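Local coordinates for protein 6-phosphogluconate dehydrogenase (Pseudomonas syringae, PDB 5U5G) that probably reduces (2-oxopropyl)phosphonate with an NADP-type cofactor in fosfomycin biosynthesis, both being bound in the cleft of a dehydrogenase of the 6-phosphogluconate and 3-hydroxyisobutyrate type, at residues S231-L243 against F266-C280. Sequence-based numbering, arbitrary orientation.
Sequences SSNVSLGVRCKDL and FDTVRQACGEESDQC. With NAP (NADP nicotinamide-adenine-dinucleotide phosphate), chain E; 7VD ((2-oxopropyl)phosphonic acid), chain F.
Leu236 and Phe266 interlock as reciprocal knobs between antiparallel helices 236-243 and 266-273, whose axes cross at -150°. Leu236 sits among Phe266, Val269, Arg270 and Cys273, its CD1 lying 3.6 Å from Val269 CG1. Phe266 enters the hole of Leu236, Arg239, Cys240 and Leu243; Arg239 CG lies over one ring face, offset toward the rim, while Leu236 CD2 meets the edge.

Backbone hydrogen bonds tie 275-279 to Val234 and the start of helix 236-243: Gln279 N to Val234 O, Leu236 N to Ser277 O (2.8 Å) and Gly237 N to Glu275 O. Ser235 is the N-cap residue, its OG accepting from Val238 N at 3.1 Å.

Asp278's carboxylate takes the backbone N of Ser232 on OD2 and its hydroxyl OG on OD1 (each 2.7 Å), both on the syn side. Gln279, extended beyond CG (chi2 178°), gives NE2 to Ser232 OG and receives Arg239 NH1 on OE1 at 2.8 Å, with amide and guanidinium nearly coplanar (4°). Held also by Tyr217 and a Glu180 salt bridge at NH2, the guanidinium lays one face against 7VD C8, consistent with Gln279 positioning Arg239 from the second shell. Both segments belong to the helical C-terminal domain of the β-hydroxyacid dehydrogenase family, facing the Rossmann-type cofactor domain across the substrate cleft.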
loop_
_atom_site.group_PDB
_atom_site.type_symbol
_atom_site.label_atom_id
_atom_site.label_comp_id
_atom_site.label_asym_id
_atom_site.label_seq_id
_atom_site.Cartn_x
_atom_site.Cartn_y
_atom_site.Cartn_z
ATOM N N SER A 231 -6.927 9.252 -16.733
ATOM C CA SER A 231 -5.717 8.461 -16.905
ATOM C C SER A 231 -4.850 8.492 -15.647
ATOM O O SER A 231 -4.686 9.534 -15.007
ATOM C CB SER A 231 -4.924 8.991 -18.107
ATOM O OG SER A 231 -3.722 8.264 -18.269
ATOM N N SER A 232 -4.299 7.335 -15.283
ATOM C CA SER A 232 -3.257 7.303 -14.266
ATOM C C SER A 232 -1.886 7.566 -14.867
ATOM O O SER A 232 -0.896 7.632 -14.123
ATOM C CB SER A 232 -3.264 5.965 -13.515
ATOM O OG SER A 232 -2.857 4.885 -14.326
ATOM N N ASN A 233 -1.826 7.724 -16.196
ATOM C CA ASN A 233 -0.605 8.058 -16.945
ATOM C C ASN A 233 0.469 6.975 -16.835
ATOM O O ASN A 233 1.666 7.249 -16.974
ATOM C CB ASN A 233 -0.049 9.419 -16.518
ATOM C CG ASN A 233 -0.804 10.569 -17.148
ATOM O OD1 ASN A 233 -1.379 11.412 -16.458
ATOM N ND2 ASN A 233 -0.809 10.607 -18.467
ATOM N N VAL A 234 0.050 5.737 -16.585
ATOM C CA VAL A 234 0.898 4.576 -16.762
ATOM C C VAL A 234 0.186 3.638 -17.722
ATOM O O VAL A 234 -0.874 3.086 -17.396
ATOM C CB VAL A 234 1.217 3.868 -15.445
ATOM C CG1 VAL A 234 2.209 2.738 -15.711
ATOM C CG2 VAL A 234 1.776 4.854 -14.421
ATOM N N SER A 235 0.771 3.443 -18.898
ATOM C CA SER A 235 0.203 2.520 -19.866
ATOM C C SER A 235 0.471 1.075 -19.465
ATOM O O SER A 235 1.395 0.763 -18.703
ATOM C CB SER A 235 0.787 2.768 -21.254
ATOM O OG SER A 235 2.139 2.341 -21.279
ATOM N N LEU A 236 -0.339 0.178 -20.017
ATOM C CA LEU A 236 -0.076 -1.241 -19.820
ATOM C C LEU A 236 1.245 -1.651 -20.452
ATOM O O LEU A 236 1.892 -2.585 -19.970
ATOM C CB LEU A 236 -1.221 -2.074 -20.381
ATOM C CG LEU A 236 -2.518 -2.067 -19.557
ATOM C CD1 LEU A 236 -3.691 -2.544 -20.407
ATOM C CD2 LEU A 236 -2.394 -2.918 -18.307
ATOM N N GLY A 237 1.662 -0.963 -21.519
ATOM C CA GLY A 237 2.969 -1.232 -22.097
ATOM C C GLY A 237 4.096 -1.000 -21.110
ATOM O O GLY A 237 5.002 -1.831 -20.974
ATOM N N VAL A 238 4.047 0.131 -20.392
ATOM C CA VAL A 238 5.082 0.433 -19.406
ATOM C C VAL A 238 4.992 -0.523 -18.218
ATOM O O VAL A 238 6.011 -1.035 -17.734
ATOM C CB VAL A 238 4.980 1.906 -18.964
ATOM C CG1 VAL A 238 5.684 2.130 -17.636
ATOM C CG2 VAL A 238 5.588 2.817 -20.040
ATOM N N ARG A 239 3.776 -0.775 -17.734
ATOM C CA ARG A 239 3.584 -1.678 -16.604
ATOM C C ARG A 239 4.102 -3.074 -16.927
ATOM O O ARG A 239 4.831 -3.679 -16.130
ATOM C CB ARG A 239 2.096 -1.726 -16.227
ATOM C CG ARG A 239 1.776 -2.567 -14.987
ATOM C CD ARG A 239 1.570 -1.659 -13.775
ATOM N NE ARG A 239 2.738 -1.699 -12.922
ATOM C CZ ARG A 239 3.150 -0.720 -12.121
ATOM N NH1 ARG A 239 2.510 0.440 -12.055
ATOM N NH2 ARG A 239 4.244 -0.911 -11.395
ATOM N N CYS A 240 3.748 -3.593 -18.110
ATOM C CA CYS A 240 4.152 -4.950 -18.493
ATOM C C CYS A 240 5.645 -5.046 -18.807
ATOM O O CYS A 240 6.253 -6.103 -18.585
ATOM C CB CYS A 240 3.316 -5.431 -19.688
ATOM S SG CYS A 240 1.600 -5.892 -19.235
ATOM N N LYS A 241 6.251 -3.968 -19.316
ATOM C CA LYS A 241 7.704 -3.938 -19.445
ATOM C C LYS A 241 8.368 -4.212 -18.099
ATOM O O LYS A 241 9.293 -5.029 -18.001
ATOM C CB LYS A 241 8.162 -2.590 -20.017
ATOM C CG LYS A 241 9.646 -2.286 -19.751
ATOM C CD LYS A 241 10.105 -0.953 -20.337
ATOM C CE LYS A 241 9.519 0.263 -19.593
ATOM N NZ LYS A 241 10.061 0.475 -18.220
ATOM N N ASP A 242 7.891 -3.551 -17.037
ATOM C CA ASP A 242 8.518 -3.722 -15.731
ATOM C C ASP A 242 8.228 -5.106 -15.150
ATOM O O ASP A 242 9.109 -5.721 -14.539
ATOM C CB ASP A 242 8.070 -2.607 -14.780
ATOM C CG ASP A 242 8.574 -1.236 -15.212
ATOM O OD1 ASP A 242 9.443 -1.183 -16.120
ATOM O OD2 ASP A 242 8.103 -0.212 -14.659
ATOM N N LEU A 243 7.012 -5.621 -15.354
ATOM C CA LEU A 243 6.689 -6.975 -14.903
ATOM C C LEU A 243 7.578 -8.008 -15.589
ATOM O O LEU A 243 7.972 -9.015 -14.984
ATOM C CB LEU A 243 5.217 -7.279 -15.191
ATOM C CG LEU A 243 4.144 -7.257 -14.088
ATOM C CD1 LEU A 243 4.714 -7.201 -12.667
ATOM C CD2 LEU A 243 3.082 -6.196 -14.328
ATOM N N PHE A 266 -1.440 -8.727 -15.666
ATOM C CA PHE A 266 -1.327 -7.502 -16.447
ATOM C C PHE A 266 -0.972 -7.802 -17.900
ATOM O O PHE A 266 -1.316 -7.016 -18.793
ATOM C CB PHE A 266 -0.336 -6.543 -15.788
ATOM C CG PHE A 266 -0.915 -5.829 -14.585
ATOM C CD1 PHE A 266 -1.753 -4.720 -14.755
ATOM C CD2 PHE A 266 -0.665 -6.289 -13.289
ATOM C CE1 PHE A 266 -2.313 -4.064 -13.652
ATOM C CE2 PHE A 266 -1.206 -5.633 -12.179
ATOM C CZ PHE A 266 -2.042 -4.525 -12.354
ATOM N N ASP A 267 -0.341 -8.950 -18.159
ATOM C CA ASP A 267 -0.160 -9.392 -19.537
ATOM C C ASP A 267 -1.507 -9.635 -20.209
ATOM O O ASP A 267 -1.736 -9.193 -21.340
ATOM C CB ASP A 267 0.704 -10.649 -19.579
ATOM C CG ASP A 267 0.998 -11.098 -20.998
ATOM O OD1 ASP A 267 1.736 -10.375 -21.712
ATOM O OD2 ASP A 267 0.485 -12.172 -21.397
ATOM N N THR A 268 -2.424 -10.315 -19.510
ATOM C CA THR A 268 -3.747 -10.570 -20.070
ATOM C C THR A 268 -4.524 -9.272 -20.293
ATOM O O THR A 268 -5.209 -9.121 -21.311
ATOM C CB THR A 268 -4.527 -11.510 -19.156
ATOM O OG1 THR A 268 -3.765 -12.702 -18.939
ATOM C CG2 THR A 268 -5.853 -11.885 -19.805
ATOM N N VAL A 269 -4.434 -8.329 -19.352
ATOM C CA VAL A 269 -5.113 -7.043 -19.512
ATOM C C VAL A 269 -4.532 -6.278 -20.696
ATOM O O VAL A 269 -5.261 -5.608 -21.446
ATOM C CB VAL A 269 -5.020 -6.219 -18.212
ATOM C CG1 VAL A 269 -5.592 -4.816 -18.415
ATOM C CG2 VAL A 269 -5.742 -6.933 -17.055
ATOM N N ARG A 270 -3.204 -6.341 -20.863
ATOM C CA ARG A 270 -2.553 -5.727 -22.012
ATOM C C ARG A 270 -3.057 -6.327 -23.318
ATOM O O ARG A 270 -3.358 -5.595 -24.266
ATOM C CB ARG A 270 -1.034 -5.891 -21.903
ATOM C CG ARG A 270 -0.244 -5.096 -22.954
ATOM C CD ARG A 270 1.260 -5.347 -22.839
ATOM N NE ARG A 270 1.538 -6.767 -22.703
ATOM C CZ ARG A 270 1.522 -7.634 -23.709
ATOM N NH1 ARG A 270 1.272 -7.229 -24.948
ATOM N NH2 ARG A 270 1.755 -8.918 -23.481
ATOM N N GLN A 271 -3.149 -7.660 -23.387
ATOM C CA GLN A 271 -3.657 -8.310 -24.592
ATOM C C GLN A 271 -5.100 -7.916 -24.871
ATOM O O GLN A 271 -5.502 -7.778 -26.030
ATOM C CB GLN A 271 -3.541 -9.829 -24.458
ATOM C CG GLN A 271 -2.303 -10.415 -25.118
ATOM C CD GLN A 271 -1.731 -11.585 -24.340
ATOM O OE1 GLN A 271 -2.424 -12.204 -23.531
ATOM N NE2 GLN A 271 -0.461 -11.901 -24.587
ATOM N N ALA A 272 -5.896 -7.731 -23.819
ATOM C CA ALA A 272 -7.313 -7.454 -23.996
ATOM C C ALA A 272 -7.615 -5.982 -24.247
ATOM O O ALA A 272 -8.670 -5.673 -24.799
ATOM C CB ALA A 272 -8.093 -7.939 -22.772
ATOM N N CYS A 273 -6.725 -5.065 -23.870
ATOM C CA CYS A 273 -7.044 -3.645 -23.897
ATOM C C CYS A 273 -6.084 -2.797 -24.714
ATOM O O CYS A 273 -6.430 -1.659 -25.030
ATOM C CB CYS A 273 -7.078 -3.071 -22.470
ATOM S SG CYS A 273 -8.209 -3.910 -21.362
ATOM N N GLY A 274 -4.893 -3.294 -25.028
ATOM C CA GLY A 274 -3.937 -2.584 -25.850
ATOM C C GLY A 274 -2.834 -1.932 -25.029
ATOM O O GLY A 274 -3.017 -1.548 -23.874
ATOM N N GLU A 275 -1.677 -1.764 -25.676
ATOM C CA GLU A 275 -0.462 -1.322 -24.994
ATOM C C GLU A 275 -0.590 0.076 -24.408
ATOM O O GLU A 275 -0.010 0.354 -23.354
ATOM C CB GLU A 275 0.721 -1.348 -25.963
ATOM C CG GLU A 275 0.987 -2.703 -26.590
ATOM C CD GLU A 275 2.006 -3.517 -25.810
ATOM O OE1 GLU A 275 1.853 -4.757 -25.780
ATOM O OE2 GLU A 275 2.955 -2.925 -25.238
ATOM N N GLU A 276 -1.311 0.974 -25.077
ATOM C CA GLU A 276 -1.424 2.353 -24.627
ATOM C C GLU A 276 -2.590 2.594 -23.682
ATOM O O GLU A 276 -2.751 3.727 -23.223
ATOM C CB GLU A 276 -1.540 3.318 -25.822
ATOM C CG GLU A 276 -0.223 3.566 -26.562
ATOM C CD GLU A 276 0.948 3.920 -25.626
ATOM O OE1 GLU A 276 0.771 4.698 -24.654
ATOM O OE2 GLU A 276 2.060 3.396 -25.853
ATOM N N SER A 277 -3.401 1.575 -23.387
ATOM C CA SER A 277 -4.482 1.702 -22.420
ATOM C C SER A 277 -3.951 1.698 -20.983
ATOM O O SER A 277 -2.836 1.240 -20.693
ATOM C CB SER A 277 -5.497 0.579 -22.602
ATOM O OG SER A 277 -6.129 0.677 -23.859
ATOM N N ASP A 278 -4.781 2.216 -20.077
ATOM C CA ASP A 278 -4.351 2.473 -18.707
ATOM C C ASP A 278 -4.122 1.167 -17.950
ATOM O O ASP A 278 -4.860 0.186 -18.119
ATOM C CB ASP A 278 -5.400 3.326 -17.983
ATOM C CG ASP A 278 -4.824 4.098 -16.808
ATOM O OD1 ASP A 278 -4.702 3.524 -15.688
ATOM O OD2 ASP A 278 -4.494 5.287 -17.007
ATOM N N GLN A 279 -3.085 1.165 -17.101
ATOM C CA GLN A 279 -2.857 0.049 -16.186
ATOM C C GLN A 279 -4.117 -0.308 -15.399
ATOM O O GLN A 279 -4.354 -1.483 -15.101
ATOM C CB GLN A 279 -1.708 0.385 -15.218
ATOM C CG GLN A 279 -1.915 1.702 -14.464
ATOM C CD GLN A 279 -0.821 2.019 -13.465
ATOM O OE1 GLN A 279 0.102 1.222 -13.252
ATOM N NE2 GLN A 279 -0.907 3.201 -12.856
ATOM N N CYS A 280 -4.938 0.684 -15.064
ATOM C CA CYS A 280 -6.157 0.448 -14.296
ATOM C C CYS A 280 -7.278 -0.173 -15.112
ATOM O O CYS A 280 -8.363 -0.360 -14.564
ATOM C CB CYS A 280 -6.653 1.750 -13.671
ATOM S SG CYS A 280 -5.511 2.471 -12.479
HETATM P PA NAP E . 5.693 6.637 -22.714
HETATM O O1A NAP E . 5.234 5.419 -23.427
HETATM O O2A NAP E . 4.712 7.692 -22.269
HETATM O O5B NAP E . 6.883 7.388 -23.597
HETATM C C5B NAP E . 7.832 6.408 -23.941
HETATM C C4B NAP E . 9.074 7.164 -24.462
HETATM O O4B NAP E . 10.054 6.262 -24.974
HETATM C C3B NAP E . 8.640 8.159 -25.598
HETATM O O3B NAP E . 9.461 9.285 -25.551
HETATM C C2B NAP E . 9.012 7.338 -26.848
HETATM O O2B NAP E . 9.329 8.060 -27.935
HETATM C C1B NAP E . 10.337 6.675 -26.298
HETATM N N9A NAP E . 10.658 5.528 -27.125
HETATM C C8A NAP E . 10.131 4.221 -27.082
HETATM N N7A NAP E . 10.648 3.408 -28.043
HETATM C C5A NAP E . 11.538 4.241 -28.735
HETATM C C6A NAP E . 12.382 4.017 -29.837
HETATM N N6A NAP E . 12.444 2.784 -30.437
HETATM N N1A NAP E . 13.161 5.006 -30.344
HETATM C C2A NAP E . 13.068 6.218 -29.714
HETATM N N3A NAP E . 12.323 6.583 -28.660
HETATM C C4A NAP E . 11.552 5.560 -28.178
HETATM O O3 NAP E . 6.398 5.901 -21.426
HETATM P PN NAP E . 6.408 6.769 -20.080
HETATM O O1N NAP E . 6.916 8.144 -20.269
HETATM O O2N NAP E . 5.279 6.421 -19.136
HETATM O O5D NAP E . 7.713 6.002 -19.211
HETATM C C5D NAP E . 8.930 6.405 -19.658
HETATM C C4D NAP E . 9.954 5.831 -18.696
HETATM O O4D NAP E . 9.686 6.305 -17.351
HETATM C C3D NAP E . 9.807 4.252 -18.657
HETATM O O3D NAP E . 11.082 3.691 -18.523
HETATM C C2D NAP E . 8.976 4.016 -17.416
HETATM O O2D NAP E . 9.239 2.786 -16.793
HETATM C C1D NAP E . 9.510 5.172 -16.509
HETATM N N1N NAP E . 8.548 5.534 -15.488
HETATM C C2N NAP E . 7.222 5.929 -15.812
HETATM C C3N NAP E . 6.384 6.339 -14.797
HETATM C C7N NAP E . 5.021 6.785 -15.095
HETATM O O7N NAP E . 4.252 7.201 -14.227
HETATM N N7N NAP E . 4.576 6.800 -16.405
HETATM C C4N NAP E . 6.843 6.412 -13.364
HETATM C C5N NAP E . 8.219 5.961 -13.151
HETATM C C6N NAP E . 8.987 5.542 -14.155
HETATM P P2B NAP E . 7.892 8.576 -28.976
HETATM O O1X NAP E . 7.361 9.665 -28.097
HETATM O O2X NAP E . 8.574 9.008 -30.277
HETATM O O3X NAP E . 7.128 7.274 -29.004
HETATM P P1 7VD F . 5.424 4.828 -10.454
HETATM C C1 7VD F . 5.015 4.286 -12.137
HETATM O O2 7VD F . 6.491 4.000 -9.775
HETATM O O3 7VD F . 5.804 6.289 -10.411
HETATM O O4 7VD F . 4.088 4.619 -9.784
HETATM C C6 7VD F . 5.930 3.261 -12.755
HETATM O O7 7VD F . 7.142 3.272 -12.539
HETATM C C8 7VD F . 5.265 2.239 -13.637
HETATM O O HOH W 1 -4.491 5.841 -19.475
HETATM O O HOH W 2 3.602 3.239 -23.417
#